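Metallo-beta-lactamase family protein (Thermus thermophilus, PDB 2ZO4) binds two zinc ions and, as a member of the metallo-beta-lactamase superfamily, is probably a hydrolase. Local coordinates at residues V240-R243 with A244-K248; L296-L299 with R300-A304; G57-F60 with Q61-K64. All coordinates share one frame; numbering follows the deposited sequence.

How the contacts relate
Contact 3 comes first along the chain, in the link between helix 43-55 and strand 65-68. Soon after that strand come the zinc ligands His-70, His-72, Asp-74 and His-75. Contact 1 is the start of helix 240-261, a few residues past the zinc ligand His-233. The Leu-247 side chain lies about 9 Å from those of Asp-190 and His-171, and about 13 Å from a zinc ion. Contact 2 ends helix 286-301, whose leucines pack on helix 240-261. The centres of contacts 1 and 2 are 23 Å apart, their nearest atoms about 7 Å. Contact 3 lies across the chain's centre from contact 2, 48 Å between centres.

Contact 1: residues V240-R243 with A244-K248; sequences VRQR and AEELK
Glu-246 N donates to Gln-242 O at 2.9 Å. This is one of four successive i to i+4 bonds that build the first turns of alpha-helix 240-261. The side chains of the same two residues are also joined. Gln-242 NE2 donates to Glu-246 OE2 at 3.1 Å. The acceptor lies in the plane of the amide, but the nitrogen meets it from above the carboxylate plane. The Gln-242 chain is extended, with CG opposite the backbone N (chi1 -176°), and this carries its amide one turn forward to Glu-246.

The other carboxylate oxygen faces Arg-243. Arg-243 NH1 forms a salt bridge with Glu-246 OE1 at 3.1 Å, meeting it on the anti side. The guanidinium and carboxylate planes are 71° apart, so this is a single-nitrogen contact and not a flat paired one. The two donors, one to each oxygen, should fix the rotation of the Glu-246 carboxylate and probably help keep it charged.

The main polar partner of Arg-243 lies outside the two segments: NE donates to Leu-193 O. NH2 makes a weak bond to Val-196 O. The arginine thereby ties the helix to the loop after the zinc ligand Asp-190. Ala-244 and Leu-247 turn to the protein side, where they touch Ala-222 and Leu-218 of helix 210-222.

On the exposed side, water 1 accepts from Arg-241 NH1 at 2.7 Å and donates weakly to Glu-245 OE2. Arg-241 NH1 is also in a salt bridge with Asp-223. Leu-247 CD2 lies over one face of the Arg-243 guanidinium, off toward its rim, 3.4 Å from NH2.

Contact 2: residues L296-L299 with R300-A304; sequences LEYL and REEGA
Arg-300 grips the carboxylate of Glu-297 side-on with two nitrogens, one to each oxygen. NE donates to Glu-297 OE2 at 2.8 Å, almost straight at 170°. NH2 donates to Glu-297 OE1, also at 2.8 Å, through the syn lone pair. The side chains run alongside each other in the same direction, and the two planes are 32° apart. Bends in both chains, at chi2 of Glu-297 and chi3 of Arg-300, bring the groups together.

Glu-302 OE2 lies 3.3 Å from Tyr-298 CE2, obliquely to the ring. Water 2 sits over one ring face, toward the rim, and donates to Tyr-298 O and Glu-301 OE1.

The second shell holds the glutamate of the salt bridge. Glu-297 OE2 is hydrogen-bonded to Tyr-314 OH and has a long, weak ion pair with Arg-307. Arg-307 also comes close to Arg-300, so the Glu-297 carboxylate probably offsets the charge of both.

The helix closes in a Schellman motif. Gly-303 takes a positive phi of 88°, and its N bonds to Arg-300 O. Ala-304 N reaches Leu-299 O at 3.0 Å, a weak bond. The chain then enters strand 305-308 of the C-terminal hairpin, which carries Arg-307. Leu-296 and Leu-299 pack on Leu-258 of helix 240-261, while Tyr-298 lies against Leu-211 and Leu-215 of helix 210-222.

Contact 3: residues G57-F60 with Q61-K64; sequences GLCF and QDVK
Cys-59 N donates to Asp-62 OD2 at 2.7 Å, and Asp-62 N donates back to Cys-59 O at 3.0 Å. The backbone bond closes a short 3-10 turn, and the Asp-62 carboxylate reaches back to bind the N-H of Cys-59. In the alpha/beta fold of the metallo-beta-lactamase superfamily, this link joins helix 43-55 to strand 65-68, the strand just before the first zinc ligands. The bond to the carboxylate is nearly straight (166°) and comes on its anti side, well out of the plane. Asp-62 CG lies opposite its own carbonyl carbon (chi1 -67°), which swings the carboxylate back over the start of the turn. Val-63 N continues the i to i+3 pattern with a bond to Phe-60 O at 3.2 Å.

The tight side of the turn faces the protein. Phe-60 points its ring away from the turn onto Leu-49 and Leu-53 of helix 43-55, and it meets Phe-81 in an edge-to-face stack. Val-63 is buried. It touches Leu-53 of the helix and Leu-35 of strand 32-36, and so joins the turn to each. Leu-58 CD2 rests 3.8 Å from Asp-62 OD2 and packs on Val-33.

The other side is more open. Water 3 donates to both Gly-57 O and Asp-62 OD2, at 2.7 Å each. Gly-57 itself ends helix 43-55 in a Schellman motif with a positive phi. Gln-61 folds back through a bend at chi2, so that its OE1 lies 3.5 Å from Cys-59 CB; its side chain also touches Leu-85.

Asp-62 OD2 thus receives two hydrogen bonds, one from the backbone and one from water, consistent with a charged carboxylate.

Contact 1: residues V240-R243 with A244-K248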
ATOM      1  N   VAL A 240      -8.002 -12.222 -11.776  1.00 15.06           N
ATOM      2  CA  VAL A 240      -8.070 -11.459 -10.532  1.00 15.14           C
ATOM      3  C   VAL A 240      -8.706 -12.267  -9.395  1.00 15.32           C
ATOM      4  O   VAL A 240      -8.193 -12.263  -8.276  1.00 15.11           O
ATOM      5  CB  VAL A 240      -8.798 -10.102 -10.741  1.00 15.07           C
ATOM      6  CG1 VAL A 240      -8.996  -9.364  -9.415  1.00 14.92           C
ATOM      7  CG2 VAL A 240      -8.019  -9.234 -11.714  1.00 14.98           C
ATOM      8  N   ARG A 241      -9.803 -12.967  -9.692  1.00 15.68           N
ATOM      9  CA  ARG A 241     -10.474 -13.811  -8.700  1.00 16.37           C
ATOM     10  C   ARG A 241      -9.535 -14.893  -8.184  1.00 16.36           C
ATOM     11  O   ARG A 241      -9.490 -15.157  -6.977  1.00 16.38           O
ATOM     12  CB  ARG A 241     -11.756 -14.450  -9.263  1.00 16.27           C
ATOM     13  CG  ARG A 241     -12.472 -15.367  -8.259  1.00 17.10           C
ATOM     14  CD  ARG A 241     -13.675 -16.121  -8.848  1.00 17.42           C
ATOM     15  NE  ARG A 241     -14.813 -15.244  -9.132  1.00 19.60           N
ATOM     16  CZ  ARG A 241     -15.712 -14.843  -8.234  1.00 20.99           C
ATOM     17  NH1 ARG A 241     -15.625 -15.223  -6.962  1.00 21.65           N
ATOM     18  NH2 ARG A 241     -16.701 -14.044  -8.610  1.00 20.93           N
ATOM     19  N   GLN A 242      -8.780 -15.499  -9.100  1.00 16.50           N
ATOM     20  CA  GLN A 242      -7.859 -16.583  -8.764  1.00 16.91           C
ATOM     21  C   GLN A 242      -6.761 -16.112  -7.825  1.00 16.27           C
ATOM     22  O   GLN A 242      -6.494 -16.763  -6.818  1.00 16.35           O
ATOM     23  CB  GLN A 242      -7.249 -17.203 -10.026  1.00 16.77           C
ATOM     24  CG  GLN A 242      -6.359 -18.408  -9.767  1.00 18.00           C
ATOM     25  CD  GLN A 242      -5.730 -18.956 -11.036  1.00 18.44           C
ATOM     26  OE1 GLN A 242      -6.411 -19.166 -12.043  1.00 21.51           O
ATOM     27  NE2 GLN A 242      -4.421 -19.192 -10.994  1.00 19.87           N
ATOM     28  N   ARG A 243      -6.134 -14.983  -8.147  1.00 15.89           N
ATOM     29  CA  ARG A 243      -5.088 -14.428  -7.285  1.00 15.91           C
ATOM     30  C   ARG A 243      -5.624 -14.001  -5.911  1.00 15.64           C
ATOM     31  O   ARG A 243      -4.970 -14.226  -4.893  1.00 15.60           O
ATOM     32  CB  ARG A 243      -4.357 -13.265  -7.968  1.00 15.70           C
ATOM     33  CG  ARG A 243      -3.105 -12.778  -7.225  1.00 16.26           C
ATOM     34  CD  ARG A 243      -2.124 -13.921  -6.945  1.00 16.42           C
ATOM     35  NE  ARG A 243      -1.033 -13.508  -6.066  1.00 15.88           N
ATOM     36  CZ  ARG A 243      -0.344 -14.328  -5.275  1.00 16.65           C
ATOM     37  NH1 ARG A 243      -0.624 -15.628  -5.237  1.00 16.57           N
ATOM     38  NH2 ARG A 243       0.627 -13.843  -4.513  1.00 16.65           N
ATOM     39  N   ALA A 244      -6.808 -13.392  -5.895  1.00 15.64           N
ATOM     40  CA  ALA A 244      -7.470 -13.006  -4.645  1.00 15.83           C
ATOM     41  C   ALA A 244      -7.746 -14.227  -3.760  1.00 15.91           C
ATOM     42  O   ALA A 244      -7.541 -14.181  -2.546  1.00 15.84           O
ATOM     43  CB  ALA A 244      -8.755 -12.259  -4.935  1.00 15.69           C
ATOM     44  N   GLU A 245      -8.193 -15.318  -4.379  1.00 16.03           N
ATOM     45  CA  GLU A 245      -8.403 -16.575  -3.664  1.00 16.28           C
ATOM     46  C   GLU A 245      -7.089 -17.194  -3.191  1.00 15.94           C
ATOM     47  O   GLU A 245      -7.040 -17.779  -2.113  1.00 16.01           O
ATOM     48  CB  GLU A 245      -9.204 -17.576  -4.510  1.00 16.52           C
ATOM     49  CG  GLU A 245     -10.691 -17.221  -4.675  1.00 18.28           C
ATOM     50  CD  GLU A 245     -11.437 -17.098  -3.347  1.00 21.19           C
ATOM     51  OE1 GLU A 245     -11.258 -17.970  -2.464  1.00 22.73           O
ATOM     52  OE2 GLU A 245     -12.216 -16.128  -3.191  1.00 22.08           O
ATOM     53  N   GLU A 246      -6.033 -17.056  -3.993  1.00 15.53           N
ATOM     54  CA  GLU A 246      -4.695 -17.524  -3.615  1.00 15.56           C
ATOM     55  C   GLU A 246      -4.125 -16.772  -2.405  1.00 15.29           C
ATOM     56  O   GLU A 246      -3.481 -17.372  -1.546  1.00 15.20           O
ATOM     57  CB  GLU A 246      -3.725 -17.426  -4.798  1.00 15.47           C
ATOM     58  CG  GLU A 246      -3.898 -18.526  -5.847  1.00 15.75           C
ATOM     59  CD  GLU A 246      -3.107 -18.278  -7.128  1.00 16.21           C
ATOM     60  OE1 GLU A 246      -2.323 -17.301  -7.202  1.00 16.53           O
ATOM     61  OE2 GLU A 246      -3.272 -19.077  -8.074  1.00 18.31           O
ATOM     62  N   LEU A 247      -4.364 -15.464  -2.346  1.00 15.07           N
ATOM     63  CA  LEU A 247      -3.867 -14.638  -1.239  1.00 14.92           C
ATOM     64  C   LEU A 247      -4.649 -14.878   0.047  1.00 14.97           C
ATOM     65  O   LEU A 247      -4.103 -14.768   1.145  1.00 14.82           O
ATOM     66  CB  LEU A 247      -3.877 -13.156  -1.617  1.00 14.87           C
ATOM     67  CG  LEU A 247      -2.783 -12.725  -2.596  1.00 14.68           C
ATOM     68  CD1 LEU A 247      -3.035 -11.314  -3.111  1.00 14.99           C
ATOM     69  CD2 LEU A 247      -1.411 -12.830  -1.951  1.00 14.21           C
ATOM     70  N   LYS A 248      -5.928 -15.206  -0.109  1.00 15.07           N
ATOM     71  CA  LYS A 248      -6.768 -15.666   0.988  1.00 15.57           C
ATOM     72  C   LYS A 248      -6.154 -16.919   1.611  1.00 15.29           C
ATOM     73  O   LYS A 248      -5.921 -16.973   2.820  1.00 15.13           O
ATOM     74  CB  LYS A 248      -8.154 -16.006   0.451  1.00 15.86           C
ATOM     75  CG  LYS A 248      -9.286 -15.395   1.215  1.00 17.91           C
ATOM     76  CD  LYS A 248      -9.509 -13.975   0.758  1.00 20.33           C
ATOM     77  CE  LYS A 248     -10.917 -13.518   1.071  1.00 21.98           C
ATOM     78  NZ  LYS A 248     -11.152 -13.221   2.518  1.00 22.56           N
TER
HETATM   79  O   HOH W   1     -14.093 -16.880  -5.414  1.00 30.50           O

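Contact 2: residues L296-L299 with R300-A304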
ATOM      1  N   LEU A 296      -0.916 -11.818  14.622  1.00 10.50           N
ATOM      2  CA  LEU A 296      -1.117 -12.089  16.043  1.00 10.86           C
ATOM      3  C   LEU A 296      -2.382 -11.421  16.596  1.00 10.90           C
ATOM      4  O   LEU A 296      -3.117 -12.027  17.376  1.00 10.99           O
ATOM      5  CB  LEU A 296       0.104 -11.648  16.852  1.00 10.69           C
ATOM      6  CG  LEU A 296       1.348 -12.542  16.767  1.00 10.71           C
ATOM      7  CD1 LEU A 296       2.586 -11.757  17.169  1.00  9.72           C
ATOM      8  CD2 LEU A 296       1.178 -13.799  17.629  1.00 10.59           C
ATOM      9  N   GLU A 297      -2.629 -10.179  16.194  1.00 11.16           N
ATOM     10  CA  GLU A 297      -3.791  -9.437  16.685  1.00 11.55           C
ATOM     11  C   GLU A 297      -5.099  -9.928  16.065  1.00 11.67           C
ATOM     12  O   GLU A 297      -6.165  -9.828  16.679  1.00 11.81           O
ATOM     13  CB  GLU A 297      -3.597  -7.926  16.505  1.00 11.56           C
ATOM     14  CG  GLU A 297      -2.635  -7.314  17.536  1.00 11.75           C
ATOM     15  CD  GLU A 297      -3.104  -7.513  18.980  1.00 11.96           C
ATOM     16  OE1 GLU A 297      -4.017  -6.787  19.416  1.00 12.62           O
ATOM     17  OE2 GLU A 297      -2.557  -8.388  19.681  1.00 11.26           O
ATOM     18  N   TYR A 298      -5.003 -10.475  14.855  1.00 11.63           N
ATOM     19  CA  TYR A 298      -6.120 -11.156  14.216  1.00 11.95           C
ATOM     20  C   TYR A 298      -6.490 -12.418  15.004  1.00 12.08           C
ATOM     21  O   TYR A 298      -7.669 -12.673  15.270  1.00 11.71           O
ATOM     22  CB  TYR A 298      -5.754 -11.512  12.772  1.00 11.96           C
ATOM     23  CG  TYR A 298      -6.862 -12.174  11.983  1.00 12.32           C
ATOM     24  CD1 TYR A 298      -7.760 -11.413  11.237  1.00 11.44           C
ATOM     25  CD2 TYR A 298      -7.000 -13.563  11.967  1.00 12.41           C
ATOM     26  CE1 TYR A 298      -8.771 -12.012  10.511  1.00 12.47           C
ATOM     27  CE2 TYR A 298      -8.013 -14.176  11.237  1.00 12.92           C
ATOM     28  CZ  TYR A 298      -8.890 -13.395  10.513  1.00 12.98           C
ATOM     29  OH  TYR A 298      -9.887 -13.994   9.784  1.00 13.50           O
ATOM     30  N   LEU A 299      -5.472 -13.193  15.374  1.00 12.22           N
ATOM     31  CA  LEU A 299      -5.661 -14.422  16.144  1.00 12.75           C
ATOM     32  C   LEU A 299      -6.177 -14.147  17.553  1.00 13.29           C
ATOM     33  O   LEU A 299      -6.987 -14.913  18.080  1.00 13.35           O
ATOM     34  CB  LEU A 299      -4.361 -15.228  16.211  1.00 12.48           C
ATOM     35  CG  LEU A 299      -3.876 -15.893  14.914  1.00 12.41           C
ATOM     36  CD1 LEU A 299      -2.507 -16.516  15.110  1.00 11.52           C
ATOM     37  CD2 LEU A 299      -4.871 -16.930  14.406  1.00 12.67           C
ATOM     38  N   ARG A 300      -5.706 -13.053  18.152  1.00 13.64           N
ATOM     39  CA  ARG A 300      -6.108 -12.671  19.502  1.00 14.24           C
ATOM     40  C   ARG A 300      -7.565 -12.242  19.538  1.00 14.69           C
ATOM     41  O   ARG A 300      -8.292 -12.584  20.472  1.00 14.85           O
ATOM     42  CB  ARG A 300      -5.199 -11.566  20.060  1.00 13.91           C
ATOM     43  CG  ARG A 300      -5.282 -11.421  21.582  1.00 14.18           C
ATOM     44  CD  ARG A 300      -4.196 -10.512  22.148  1.00 14.67           C
ATOM     45  NE  ARG A 300      -4.356  -9.109  21.762  1.00 15.44           N
ATOM     46  CZ  ARG A 300      -5.215  -8.259  22.323  1.00 17.39           C
ATOM     47  NH1 ARG A 300      -6.028  -8.656  23.301  1.00 18.08           N
ATOM     48  NH2 ARG A 300      -5.274  -7.006  21.895  1.00 17.38           N
ATOM     49  N   GLU A 301      -7.990 -11.511  18.510  1.00 15.55           N
ATOM     50  CA  GLU A 301      -9.380 -11.071  18.389  1.00 16.38           C
ATOM     51  C   GLU A 301     -10.323 -12.266  18.268  1.00 16.51           C
ATOM     52  O   GLU A 301     -11.425 -12.250  18.812  1.00 16.70           O
ATOM     53  CB  GLU A 301      -9.550 -10.107  17.207  1.00 16.57           C
ATOM     54  CG  GLU A 301     -10.870  -9.323  17.203  1.00 18.43           C
ATOM     55  CD  GLU A 301     -12.027 -10.091  16.572  1.00 20.80           C
ATOM     56  OE1 GLU A 301     -11.778 -11.024  15.777  1.00 22.09           O
ATOM     57  OE2 GLU A 301     -13.195  -9.754  16.862  1.00 22.87           O
ATOM     58  N   GLU A 302      -9.878 -13.302  17.563  1.00 16.97           N
ATOM     59  CA  GLU A 302     -10.635 -14.551  17.452  1.00 17.41           C
ATOM     60  C   GLU A 302     -10.590 -15.386  18.735  1.00 16.95           C
ATOM     61  O   GLU A 302     -11.349 -16.344  18.881  1.00 16.86           O
ATOM     62  CB  GLU A 302     -10.126 -15.385  16.276  1.00 17.33           C
ATOM     63  CG  GLU A 302     -10.459 -14.800  14.915  1.00 18.67           C
ATOM     64  CD  GLU A 302     -10.110 -15.730  13.768  1.00 18.80           C
ATOM     65  OE1 GLU A 302      -9.280 -16.644  13.954  1.00 21.13           O
ATOM     66  OE2 GLU A 302     -10.669 -15.538  12.669  1.00 21.22           O
ATOM     67  N   GLY A 303      -9.696 -15.025  19.655  1.00 16.65           N
ATOM     68  CA  GLY A 303      -9.552 -15.752  20.918  1.00 16.35           C
ATOM     69  C   GLY A 303      -8.585 -16.923  20.861  1.00 16.19           C
ATOM     70  O   GLY A 303      -8.333 -17.570  21.877  1.00 16.43           O
ATOM     71  N   ALA A 304      -8.034 -17.189  19.678  1.00 15.76           N
ATOM     72  CA  ALA A 304      -7.127 -18.319  19.465  1.00 15.32           C
ATOM     73  C   ALA A 304      -5.800 -18.160  20.202  1.00 14.94           C
ATOM     74  O   ALA A 304      -5.180 -19.151  20.590  1.00 15.14           O
ATOM     75  CB  ALA A 304      -6.887 -18.535  17.972  1.00 15.35           C
TER
HETATM   76  O   HOH W   2      -9.944 -11.386  13.878  1.00  8.58           O

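Contact 3: residues G57-F60 with Q61-K64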
ATOM      1  N   GLY A  57       6.496  12.565 -24.605  1.00 19.31           N
ATOM      2  CA  GLY A  57       6.512  13.979 -24.983  1.00 18.95           C
ATOM      3  C   GLY A  57       6.032  14.903 -23.880  1.00 18.72           C
ATOM      4  O   GLY A  57       5.471  15.967 -24.151  1.00 18.72           O
ATOM      5  N   LEU A  58       6.270  14.504 -22.632  1.00 18.49           N
ATOM      6  CA  LEU A  58       5.725  15.207 -21.473  1.00 18.33           C
ATOM      7  C   LEU A  58       6.799  15.622 -20.466  1.00 18.39           C
ATOM      8  O   LEU A  58       7.881  15.021 -20.396  1.00 18.06           O
ATOM      9  CB  LEU A  58       4.661  14.342 -20.774  1.00 18.20           C
ATOM     10  CG  LEU A  58       3.431  13.898 -21.581  1.00 18.09           C
ATOM     11  CD1 LEU A  58       2.705  12.747 -20.881  1.00 17.87           C
ATOM     12  CD2 LEU A  58       2.477  15.066 -21.856  1.00 17.37           C
ATOM     13  N   CYS A  59       6.483  16.665 -19.703  1.00 18.37           N
ATOM     14  CA  CYS A  59       7.314  17.141 -18.602  1.00 18.76           C
ATOM     15  C   CYS A  59       6.574  16.858 -17.303  1.00 17.92           C
ATOM     16  O   CYS A  59       5.373  16.587 -17.328  1.00 17.75           O
ATOM     17  CB  CYS A  59       7.549  18.651 -18.728  1.00 18.80           C
ATOM     18  SG  CYS A  59       8.111  19.201 -20.359  1.00 23.18           S
ATOM     19  N   PHE A  60       7.281  16.933 -16.177  1.00 17.46           N
ATOM     20  CA  PHE A  60       6.657  16.848 -14.852  1.00 16.89           C
ATOM     21  C   PHE A  60       5.479  17.813 -14.735  1.00 16.54           C
ATOM     22  O   PHE A  60       4.445  17.476 -14.158  1.00 16.45           O
ATOM     23  CB  PHE A  60       7.666  17.182 -13.742  1.00 16.96           C
ATOM     24  CG  PHE A  60       8.700  16.115 -13.495  1.00 17.32           C
ATOM     25  CD1 PHE A  60       8.325  14.795 -13.260  1.00 17.13           C
ATOM     26  CD2 PHE A  60      10.056  16.444 -13.458  1.00 17.80           C
ATOM     27  CE1 PHE A  60       9.285  13.807 -13.016  1.00 17.44           C
ATOM     28  CE2 PHE A  60      11.025  15.466 -13.211  1.00 18.18           C
ATOM     29  CZ  PHE A  60      10.633  14.141 -12.988  1.00 17.33           C
ATOM     30  N   GLN A  61       5.648  19.011 -15.297  1.00 16.10           N
ATOM     31  CA  GLN A  61       4.658  20.085 -15.187  1.00 15.70           C
ATOM     32  C   GLN A  61       3.363  19.805 -15.957  1.00 15.31           C
ATOM     33  O   GLN A  61       2.345  20.454 -15.710  1.00 14.77           O
ATOM     34  CB  GLN A  61       5.261  21.427 -15.633  1.00 15.95           C
ATOM     35  CG  GLN A  61       6.360  21.983 -14.720  1.00 16.61           C
ATOM     36  CD  GLN A  61       7.749  21.404 -15.000  1.00 18.02           C
ATOM     37  OE1 GLN A  61       7.921  20.527 -15.851  1.00 18.03           O
ATOM     38  NE2 GLN A  61       8.747  21.902 -14.278  1.00 17.97           N
ATOM     39  N   ASP A  62       3.411  18.841 -16.879  1.00 14.89           N
ATOM     40  CA  ASP A  62       2.230  18.440 -17.658  1.00 14.79           C
ATOM     41  C   ASP A  62       1.239  17.589 -16.862  1.00 14.57           C
ATOM     42  O   ASP A  62       0.056  17.521 -17.206  1.00 14.53           O
ATOM     43  CB  ASP A  62       2.648  17.705 -18.940  1.00 14.65           C
ATOM     44  CG  ASP A  62       3.377  18.610 -19.923  1.00 15.06           C
ATOM     45  OD1 ASP A  62       2.979  19.786 -20.066  1.00 14.74           O
ATOM     46  OD2 ASP A  62       4.350  18.147 -20.554  1.00 14.66           O
ATOM     47  N   VAL A  63       1.717  16.942 -15.802  1.00 14.36           N
ATOM     48  CA  VAL A  63       0.867  16.063 -14.998  1.00 14.16           C
ATOM     49  C   VAL A  63       0.032  16.887 -14.018  1.00 14.10           C
ATOM     50  O   VAL A  63       0.533  17.345 -12.991  1.00 14.43           O
ATOM     51  CB  VAL A  63       1.682  14.994 -14.231  1.00 14.12           C
ATOM     52  CG1 VAL A  63       0.741  14.006 -13.552  1.00 14.06           C
ATOM     53  CG2 VAL A  63       2.639  14.266 -15.162  1.00 14.02           C
ATOM     54  N   LYS A  64      -1.244  17.062 -14.339  1.00 14.00           N
ATOM     55  CA  LYS A  64      -2.112  17.958 -13.577  1.00 14.09           C
ATOM     56  C   LYS A  64      -3.006  17.254 -12.553  1.00 13.64           C
ATOM     57  O   LYS A  64      -3.595  17.910 -11.694  1.00 13.62           O
ATOM     58  CB  LYS A  64      -2.950  18.827 -14.526  1.00 14.50           C
ATOM     59  CG  LYS A  64      -2.153  19.930 -15.243  1.00 16.38           C
ATOM     60  CD  LYS A  64      -1.755  21.051 -14.281  1.00 19.26           C
ATOM     61  CE  LYS A  64      -0.995  22.168 -14.997  1.00 21.29           C
ATOM     62  NZ  LYS A  64      -0.683  23.298 -14.065  1.00 22.43           N
TER
HETATM   63  O   HOH W   3       5.053  18.481 -23.177  1.00 18.33           O
HETATM   64  O   HOH W   4       2.627  18.828 -12.430  1.00 14.49           O